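PDB 3FZ4: putative arsenate reductase from Streptococcus mutans UA159, which probably reduces arsenate, using a redox-active cysteine pair, as a member of the ArsC family with a thioredoxin-like fold. Local coordinates for residues T6-P11 with D31-K36; R17-E22 with I109-A114; G64-A69 with A89-L94. The protein carries 1 engineered substitution. All coordinates share one frame; numbering follows the deposited sequence. Where two conformers were deposited one is given.

Interaction 1: T6-P11 with D31-K36; sequences TFYEYP and DAIDIK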
loop_
_atom_site.group_PDB
_atom_site.type_symbol
_atom_site.label_atom_id
_atom_site.label_comp_id
_atom_site.label_asym_id
_atom_site.label_seq_id
_atom_site.Cartn_x
_atom_site.Cartn_y
_atom_site.Cartn_z
ATOM N N THR A 6 -9.897 4.726 -0.792
ATOM C CA THR A 6 -9.716 3.401 -0.196
ATOM C C THR A 6 -8.438 3.445 0.668
ATOM O O THR A 6 -7.400 3.959 0.218
ATOM C CB THR A 6 -9.615 2.317 -1.272
ATOM O OG1 THR A 6 -10.781 2.426 -2.097
ATOM C CG2 THR A 6 -9.545 0.978 -0.671
ATOM N N PHE A 7 -8.560 2.980 1.904
ATOM C CA PHE A 7 -7.487 3.031 2.897
ATOM C C PHE A 7 -7.138 1.598 3.288
ATOM O O PHE A 7 -7.956 0.911 3.897
ATOM C CB PHE A 7 -7.974 3.844 4.106
ATOM C CG PHE A 7 -7.004 3.903 5.242
ATOM C CD1 PHE A 7 -5.773 4.576 5.110
ATOM C CD2 PHE A 7 -7.331 3.288 6.460
ATOM C CE1 PHE A 7 -4.898 4.641 6.212
ATOM C CE2 PHE A 7 -6.460 3.363 7.560
ATOM C CZ PHE A 7 -5.233 4.005 7.427
ATOM N N TYR A 8 -5.953 1.148 2.889
ATOM C CA TYR A 8 -5.512 -0.205 3.223
ATOM C C TYR A 8 -4.693 -0.178 4.502
ATOM O O TYR A 8 -3.736 0.598 4.621
ATOM C CB TYR A 8 -4.673 -0.785 2.105
ATOM C CG TYR A 8 -5.463 -1.213 0.922
ATOM C CD1 TYR A 8 -5.984 -2.493 0.878
ATOM C CD2 TYR A 8 -5.672 -0.368 -0.168
ATOM C CE1 TYR A 8 -6.749 -2.920 -0.193
ATOM C CE2 TYR A 8 -6.410 -0.810 -1.283
ATOM C CZ TYR A 8 -6.947 -2.092 -1.262
ATOM O OH TYR A 8 -7.704 -2.552 -2.335
ATOM N N GLU A 9 -5.058 -1.021 5.461
ATOM C CA GLU A 9 -4.487 -0.959 6.813
ATOM C C GLU A 9 -4.382 -2.364 7.383
ATOM O O GLU A 9 -4.783 -3.334 6.754
ATOM C CB GLU A 9 -5.355 -0.075 7.724
ATOM C CG GLU A 9 -6.795 -0.577 7.842
ATOM C CD GLU A 9 -7.528 0.028 9.008
ATOM O OE1 GLU A 9 -6.858 0.532 9.915
ATOM O OE2 GLU A 9 -8.756 -0.000 8.998
ATOM N N TYR A 10 -3.865 -2.461 8.597
ATOM C CA TYR A 10 -3.725 -3.728 9.314
ATOM C C TYR A 10 -3.808 -3.414 10.814
ATOM O O TYR A 10 -3.360 -2.357 11.218
ATOM C CB TYR A 10 -2.370 -4.332 8.923
ATOM C CG TYR A 10 -2.160 -5.716 9.460
ATOM C CD1 TYR A 10 -2.952 -6.793 9.038
ATOM C CD2 TYR A 10 -1.139 -5.965 10.373
ATOM C CE1 TYR A 10 -2.757 -8.095 9.573
ATOM C CE2 TYR A 10 -0.918 -7.251 10.881
ATOM C CZ TYR A 10 -1.727 -8.299 10.477
ATOM O OH TYR A 10 -1.508 -9.557 10.999
ATOM N N PRO A 11 -4.364 -4.333 11.643
ATOM C CA PRO A 11 -4.509 -3.993 13.079
ATOM C C PRO A 11 -3.197 -3.712 13.793
ATOM O O PRO A 11 -3.147 -2.766 14.600
ATOM C CB PRO A 11 -5.180 -5.248 13.665
ATOM C CG PRO A 11 -5.995 -5.761 12.499
ATOM C CD PRO A 11 -5.024 -5.623 11.343
ATOM N N ASP A 31 -13.062 4.074 2.607
ATOM C CA ASP A 31 -13.379 2.665 2.848
ATOM C C ASP A 31 -12.119 1.996 3.376
ATOM O O ASP A 31 -11.129 1.922 2.638
ATOM C CB ASP A 31 -13.792 2.056 1.511
ATOM C CG ASP A 31 -14.138 0.584 1.597
ATOM O OD1 ASP A 31 -14.586 0.099 2.666
ATOM O OD2 ASP A 31 -13.982 -0.085 0.554
ATOM N N ALA A 32 -12.133 1.527 4.613
ATOM C CA ALA A 32 -10.978 0.868 5.208
ATOM C C ALA A 32 -11.014 -0.604 4.824
ATOM O O ALA A 32 -12.018 -1.306 5.028
ATOM C CB ALA A 32 -10.965 1.039 6.726
ATOM N N ILE A 33 -9.890 -1.095 4.325
ATOM C CA ILE A 33 -9.760 -2.495 3.922
ATOM C C ILE A 33 -8.565 -3.111 4.630
ATOM O O ILE A 33 -7.487 -2.491 4.662
ATOM C CB ILE A 33 -9.544 -2.603 2.415
ATOM C CG1 ILE A 33 -10.726 -1.988 1.651
ATOM C CG2 ILE A 33 -9.316 -4.069 2.014
ATOM C CD1 ILE A 33 -10.650 -2.162 0.149
ATOM N N ASP A 34 -8.727 -4.341 5.138
ATOM C CA ASP A 34 -7.600 -5.023 5.778
ATOM C C ASP A 34 -6.713 -5.606 4.706
ATOM O O ASP A 34 -7.150 -6.434 3.911
ATOM C CB ASP A 34 -8.116 -6.085 6.766
ATOM C CG ASP A 34 -6.996 -6.782 7.531
ATOM O OD1 ASP A 34 -6.147 -7.420 6.881
ATOM O OD2 ASP A 34 -6.979 -6.717 8.774
ATOM N N ILE A 35 -5.465 -5.142 4.664
ATOM C CA ILE A 35 -4.563 -5.478 3.594
ATOM C C ILE A 35 -4.133 -6.951 3.602
ATOM O O ILE A 35 -3.764 -7.491 2.563
ATOM C CB ILE A 35 -3.358 -4.495 3.619
ATOM C CG1 ILE A 35 -2.680 -4.399 2.265
ATOM C CG2 ILE A 35 -2.361 -4.837 4.729
ATOM C CD1 ILE A 35 -1.563 -3.347 2.195
ATOM N N LYS A 36 -4.183 -7.596 4.769
ATOM C CA LYS A 36 -3.877 -9.018 4.833
ATOM C C LYS A 36 -5.088 -9.845 4.387
ATOM O O LYS A 36 -4.940 -10.773 3.586
ATOM C CB LYS A 36 -3.392 -9.426 6.227
ATOM C CG LYS A 36 -2.943 -10.893 6.326
ATOM C CD LYS A 36 -2.304 -11.212 7.682
ATOM C CE LYS A 36 -3.286 -11.872 8.663
ATOM N NZ LYS A 36 -2.809 -11.883 10.104
HETATM O O HOH W 1 -13.140 0.975 -1.806
#
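Four backbone hydrogen bonds join Thr6-Glu9 to Asp31-Asp34 and the turn after it, as in a parallel pair. Phe7 N donates to Asp31 O (2.9 Å) and Phe7 O accepts from Ile33 N; Glu9 N in turn donates to Ile33 O, and Glu9 O accepts from Ile35 N (2.8 Å). The two short strand axes cross at 30°, the ordinary twist of a parallel pair.

Apolar contacts fill the face carrying Thr6, Tyr8 and Ile33. The Tyr8 ring and Ile33 lie side by side, with Tyr8 CE1 3.6 Å from Ile33 CG2, while Ile35 CD1 approaches Tyr8 CB. On the other face Ala32 CB sits at the edge of the Phe7 ring.

Polar contacts mark both ends. In one conformer of Asp31, a water joins Thr6 OG1 (2.8 Å) to Asp31 OD2. With CG anti to the backbone N (chi1 -173°), the Tyr10 ring slants across the Lys36 chain, which in one of its two conformers bends at chi3 so that NZ donates to Tyr10 OH (2.8 Å). Glu9 OE2 forms a salt bridge with Lys20 NZ of helix 14-26.

That helix connects the two strands, and the whole is the beta-alpha-beta crossover that opens a thioredoxin-like fold.

Interaction 2: R17-E22 with I109-A114; sequences RRAKAE and IGYRTA. With NA (sodium ion), chain B; FMT (formic acid), chain E.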
loop_
_atom_site.group_PDB
_atom_site.type_symbol
_atom_site.label_atom_id
_atom_site.label_comp_id
_atom_site.label_asym_id
_atom_site.label_seq_id
_atom_site.Cartn_x
_atom_site.Cartn_y
_atom_site.Cartn_z
ATOM N N ARG A 17 -2.750 3.382 12.270
ATOM C CA ARG A 17 -3.638 3.959 13.266
ATOM C C ARG A 17 -3.557 5.497 13.245
ATOM O O ARG A 17 -4.573 6.171 13.334
ATOM C CB ARG A 17 -3.333 3.389 14.663
ATOM C CG ARG A 17 -4.384 3.740 15.721
ATOM C CD ARG A 17 -4.118 3.022 17.058
ATOM N NE ARG A 17 -4.851 3.583 18.204
ATOM C CZ ARG A 17 -4.323 4.412 19.110
ATOM N NH1 ARG A 17 -5.055 4.858 20.128
ATOM N NH2 ARG A 17 -3.060 4.798 19.014
ATOM N N ARG A 18 -2.353 6.052 13.105
ATOM C CA ARG A 18 -2.159 7.501 12.994
ATOM C C ARG A 18 -2.857 8.049 11.763
ATOM O O ARG A 18 -3.534 9.063 11.803
ATOM C CB ARG A 18 -0.673 7.804 12.859
ATOM C CG ARG A 18 0.116 7.639 14.143
ATOM C CD ARG A 18 1.630 7.776 13.971
ATOM N NE ARG A 18 2.092 8.997 13.327
ATOM C CZ ARG A 18 3.201 9.068 12.590
ATOM N NH1 ARG A 18 3.961 7.987 12.369
ATOM N NH2 ARG A 18 3.541 10.229 12.077
ATOM N N ALA A 19 -2.656 7.360 10.636
ATOM C CA ALA A 19 -3.213 7.817 9.366
ATOM C C ALA A 19 -4.755 7.791 9.443
ATOM O O ALA A 19 -5.430 8.720 8.972
ATOM C CB ALA A 19 -2.717 6.937 8.255
ATOM N N LYS A 20 -5.318 6.719 10.003
ATOM C CA LYS A 20 -6.785 6.607 10.102
ATOM C C LYS A 20 -7.336 7.705 11.014
ATOM O O LYS A 20 -8.386 8.293 10.734
ATOM C CB LYS A 20 -7.173 5.213 10.603
ATOM C CG LYS A 20 -8.656 4.885 10.362
ATOM C CD LYS A 20 -8.975 3.490 10.919
ATOM C CE LYS A 20 -10.201 2.852 10.308
ATOM N NZ LYS A 20 -10.235 1.421 10.755
ATOM N N ALA A 21 -6.616 8.004 12.094
ATOM C CA ALA A 21 -7.048 9.092 12.971
ATOM C C ALA A 21 -7.106 10.399 12.187
ATOM O O ALA A 21 -7.997 11.218 12.426
ATOM C CB ALA A 21 -6.144 9.232 14.212
ATOM N N GLU A 22 -6.113 10.659 11.309
ATOM C CA GLU A 22 -6.164 11.886 10.515
ATOM C C GLU A 22 -7.347 11.892 9.552
ATOM O O GLU A 22 -8.029 12.926 9.423
ATOM C CB GLU A 22 -4.858 12.119 9.773
ATOM C CG GLU A 22 -4.858 13.481 9.123
ATOM C CD GLU A 22 -3.727 13.723 8.148
ATOM O OE1 GLU A 22 -2.966 12.777 7.860
ATOM O OE2 GLU A 22 -3.669 14.875 7.639
ATOM N N ILE A 109 1.753 6.162 -0.370
ATOM C CA ILE A 109 2.229 4.927 0.265
ATOM C C ILE A 109 2.861 5.291 1.606
ATOM O O ILE A 109 3.675 6.214 1.673
ATOM C CB ILE A 109 3.322 4.210 -0.608
ATOM C CG1 ILE A 109 2.844 3.904 -2.030
ATOM C CG2 ILE A 109 3.794 2.944 0.076
ATOM C CD1 ILE A 109 3.993 3.411 -2.948
ATOM N N GLY A 110 2.533 4.556 2.668
ATOM C CA GLY A 110 3.070 4.841 3.994
ATOM C C GLY A 110 2.522 6.144 4.569
ATOM O O GLY A 110 1.527 6.725 4.072
ATOM N N TYR A 111 3.161 6.635 5.613
ATOM C CA TYR A 111 2.630 7.793 6.324
ATOM C C TYR A 111 3.786 8.696 6.782
ATOM O O TYR A 111 3.965 8.975 7.960
ATOM C CB TYR A 111 1.713 7.344 7.480
ATOM C CG TYR A 111 0.859 8.459 8.015
ATOM C CD1 TYR A 111 -0.056 9.112 7.217
ATOM C CD2 TYR A 111 0.974 8.857 9.338
ATOM C CE1 TYR A 111 -0.852 10.160 7.730
ATOM C CE2 TYR A 111 0.185 9.864 9.843
ATOM C CZ TYR A 111 -0.708 10.527 9.032
ATOM O OH TYR A 111 -1.482 11.526 9.571
ATOM N N ARG A 112 4.593 9.120 5.820
ATOM C CA ARG A 112 5.722 10.020 6.103
ATOM C C ARG A 112 5.309 11.460 6.179
ATOM O O ARG A 112 6.025 12.268 6.775
ATOM C CB ARG A 112 6.791 9.909 5.020
ATOM C CG ARG A 112 7.354 8.553 4.920
ATOM C CD ARG A 112 8.559 8.513 3.997
ATOM N NE ARG A 112 9.862 8.884 4.631
ATOM C CZ ARG A 112 10.471 10.066 4.467
ATOM N NH1 ARG A 112 9.947 11.002 3.675
ATOM N NH2 ARG A 112 11.636 10.305 5.043
ATOM N N THR A 113 4.169 11.792 5.569
ATOM C CA THR A 113 3.650 13.151 5.497
ATOM C C THR A 113 2.143 13.070 5.754
ATOM O O THR A 113 1.512 12.054 5.472
ATOM C CB THR A 113 3.906 13.810 4.120
ATOM O OG1 THR A 113 3.392 12.943 3.108
ATOM C CG2 THR A 113 5.396 14.025 3.875
ATOM N N ALA A 114 1.558 14.139 6.272
ATOM C CA ALA A 114 0.116 14.187 6.603
ATOM C C ALA A 114 -0.737 14.114 5.337
ATOM O O ALA A 114 -0.416 14.742 4.315
ATOM C CB ALA A 114 -0.163 15.484 7.339
HETATM NA NA NA B . -0.875 6.015 2.898
HETATM C C FMT E . 3.389 11.604 9.757
HETATM O O1 FMT E . 3.180 12.194 8.707
HETATM O O2 FMT E . 4.191 10.678 9.906
#
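The loop beside the sodium site packs here on the helix that follows the CxxC disulfide: after strand 105-109 the chain folds back over helix 14-26 and lays Tyr111 on Ala19. Next to Tyr111, Gly110 O binds the sodium ion at 2.8 Å, and Gln108 and Tyr115 supply the other two protein ligands.

Tyr111 carries most of the contact. Its CG stands anti to the backbone N (chi1 -165°), which sends the ring across to the helix. Ala19 CB lies over one face, 3.8 Å from the ring centroid and 19° off the normal, a CH-pi contact. An oxygen of a formic acid molecule, probably from the crystallisation liquor, lies near the rim of the opposite face.

The phenol end is held by Glu22. Tyr111 OH donates to Glu22 OE1 (2.6 Å), which lies in the plane of the ring at its edge but is itself met from above the carboxylate plane, 44° out of it. Glu22 also receives the backbone N of Tyr115 at OE1 and that of Glu116 at OE2; three N-H or O-H groups thus fix the carboxylate, and Ala114 CB packs on OE2 at 3.6 Å.

Arg18 approaches the ring near CE2, its CB lying 3.8 Å from Tyr111 CE2. In one of its two conformers the chain bends at chi3 and brings a guanidinium face over Tyr111 CD2; the placement of Arg18 NH2 at the formic acid is doubtful, the two being too close to be reliable.

The arrangement belongs to a thioredoxin-like fold, in which the middle of the helix that follows the CxxC pair is covered by the loop beside the sodium site.

Interaction 3: G64-A69 with A89-L94; sequences GQSYRA and ASDGML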
loop_
_atom_site.group_PDB
_atom_site.type_symbol
_atom_site.label_atom_id
_atom_site.label_comp_id
_atom_site.label_asym_id
_atom_site.label_seq_id
_atom_site.Cartn_x
_atom_site.Cartn_y
_atom_site.Cartn_z
ATOM N N GLY A 64 9.109 -5.990 7.230
ATOM C CA GLY A 64 8.270 -7.111 7.644
ATOM C C GLY A 64 8.963 -8.448 7.512
ATOM O O GLY A 64 9.971 -8.598 6.809
ATOM N N GLN A 65 8.396 -9.425 8.196
ATOM C CA GLN A 65 8.885 -10.793 8.186
ATOM C C GLN A 65 8.846 -11.453 6.813
ATOM O O GLN A 65 9.802 -12.139 6.424
ATOM C CB GLN A 65 8.082 -11.621 9.194
ATOM C CG GLN A 65 8.738 -11.766 10.547
ATOM C CD GLN A 65 8.320 -10.726 11.574
ATOM O OE1 GLN A 65 9.073 -9.786 11.854
ATOM N NE2 GLN A 65 7.128 -10.904 12.172
ATOM N N SER A 66 7.760 -11.265 6.067
ATOM C CA SER A 66 7.605 -11.928 4.755
ATOM C C SER A 66 8.739 -11.521 3.828
ATOM O O SER A 66 9.346 -12.340 3.138
ATOM C CB SER A 66 6.279 -11.566 4.071
ATOM O OG SER A 66 5.149 -11.889 4.846
ATOM N N TYR A 67 9.039 -10.237 3.822
ATOM C CA TYR A 67 10.064 -9.695 2.953
ATOM C C TYR A 67 11.440 -10.259 3.301
ATOM O O TYR A 67 12.211 -10.552 2.397
ATOM C CB TYR A 67 10.062 -8.169 3.095
ATOM C CG TYR A 67 11.008 -7.431 2.191
ATOM C CD1 TYR A 67 10.586 -6.980 0.949
ATOM C CD2 TYR A 67 12.310 -7.131 2.598
ATOM C CE1 TYR A 67 11.435 -6.265 0.127
ATOM C CE2 TYR A 67 13.166 -6.422 1.774
ATOM C CZ TYR A 67 12.714 -5.995 0.535
ATOM O OH TYR A 67 13.527 -5.276 -0.314
ATOM N N ARG A 68 11.733 -10.351 4.605
ATOM C CA ARG A 68 13.027 -10.824 5.124
ATOM C C ARG A 68 13.173 -12.304 4.887
ATOM O O ARG A 68 14.216 -12.771 4.433
ATOM C CB ARG A 68 13.139 -10.549 6.630
ATOM C CG ARG A 68 13.258 -9.094 7.025
ATOM C CD ARG A 68 14.625 -8.518 6.632
ATOM N NE ARG A 68 15.707 -9.184 7.364
ATOM C CZ ARG A 68 17.011 -9.071 7.092
ATOM N NH1 ARG A 68 17.437 -8.332 6.072
ATOM N NH2 ARG A 68 17.896 -9.720 7.843
ATOM N N ALA A 69 12.123 -13.045 5.199
ATOM C CA ALA A 69 12.149 -14.501 5.115
ATOM C C ALA A 69 12.334 -14.950 3.676
ATOM O O ALA A 69 12.952 -15.987 3.431
ATOM C CB ALA A 69 10.879 -15.077 5.690
ATOM N N ALA A 89 0.344 -9.288 -4.585
ATOM C CA ALA A 89 -1.068 -9.667 -4.498
ATOM C C ALA A 89 -1.241 -10.948 -3.709
ATOM O O ALA A 89 -2.291 -11.163 -3.126
ATOM C CB ALA A 89 -1.656 -9.852 -5.882
ATOM N N SER A 90 -0.197 -11.770 -3.669
ATOM C CA SER A 90 -0.265 -13.106 -3.052
ATOM C C SER A 90 -0.173 -13.067 -1.540
ATOM O O SER A 90 -0.491 -14.045 -0.878
ATOM C CB SER A 90 0.869 -14.013 -3.594
ATOM O OG SER A 90 2.125 -13.686 -3.007
ATOM N N ASP A 91 0.310 -11.961 -0.971
ATOM C CA ASP A 91 0.507 -11.878 0.483
ATOM C C ASP A 91 0.470 -10.422 0.879
ATOM O O ASP A 91 1.456 -9.688 0.672
ATOM C CB ASP A 91 1.831 -12.513 0.911
ATOM C CG ASP A 91 2.092 -12.409 2.405
ATOM O OD1 ASP A 91 1.214 -11.959 3.185
ATOM O OD2 ASP A 91 3.202 -12.824 2.807
ATOM N N GLY A 92 -0.652 -9.989 1.452
ATOM C CA GLY A 92 -0.778 -8.615 1.886
ATOM C C GLY A 92 0.295 -8.160 2.862
ATOM O O GLY A 92 0.514 -6.955 2.982
HETATM N N MSE A 93 0.918 -9.089 3.596
HETATM C CA MSE A 93 1.963 -8.741 4.553
HETATM C C MSE A 93 3.231 -8.274 3.851
HETATM O O MSE A 93 4.106 -7.704 4.496
HETATM C CB MSE A 93 2.324 -9.930 5.449
HETATM C CG MSE A 93 1.239 -10.335 6.451
HETATM SE SE MSE A 93 0.604 -8.917 7.667
HETATM C CE MSE A 93 -0.636 -8.015 6.466
ATOM N N LEU A 94 3.331 -8.525 2.542
ATOM C CA LEU A 94 4.464 -8.060 1.722
ATOM C C LEU A 94 4.321 -6.624 1.271
ATOM O O LEU A 94 5.300 -6.022 0.859
ATOM C CB LEU A 94 4.611 -8.933 0.468
ATOM C CG LEU A 94 5.235 -10.301 0.717
ATOM C CD1 LEU A 94 5.202 -11.186 -0.542
ATOM C CD2 LEU A 94 6.662 -10.103 1.253
HETATM O O HOH W 2 7.156 -8.070 4.617
#
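Ser66 OG donates a hydrogen bond to Asp91 OD2 (3.0 Å), meeting the carboxylate on its syn side and 28° out of its plane. With OG anti to the carbonyl carbon (chi1 -58°), the hydroxyl leaves helix 65-69 toward the turn after helix 81-90, where it also lies 3.5 Å from Met93 CB; this residue is selenomethionine. Leu94 adds an apolar neighbour beside Ser66 and Tyr67, although the exact placement of its side chain is doubtful.

A water bridges the backbones, accepting from Tyr67 N (3.0 Å) and donating to Met93 O (3.1 Å). It thereby uses an amide in the first turn of the helix, where no earlier helical carbonyl is placed to take it.

The second shell holds Asp91 in position. Its other oxygen, OD1, accepts from Met93 N (2.9 Å) in an Asx turn, from above the carboxylate plane, while the 3-10 segment 92-94 begins as Leu94 N bonds to Asp91 O. Farther out, Asn61 bonds to both Met93 and Leu94, and Leu72 of helix 72-75 packs against Tyr67 and Leu94.

One carboxylate is therefore shared between a turn of its own chain segment and a serine of helix 65-69, and its charge is probably stabilised by these two donors.

How the interactions relate
Interactions 1 and 2 lie about 12 Å apart, centre to centre, and share the beta-alpha-beta unit: helix 14-26, which contributes to interaction 2, connects the strands of interaction 1, and their segments alternate along the chain. They touch through the Glu9-Lys20 salt bridge and the packing of Phe7 on Ala19 and Lys20. Interaction 3, about 15 Å from interaction 1 and 21 Å from interaction 2, belongs to the helical part between strands 30-34 and 99-102; it is nested within the loop that interaction 2 closes. Met93 packs near Tyr10 and Lys36, so interaction 3 abuts the C-terminal ends of the interaction 1 strands.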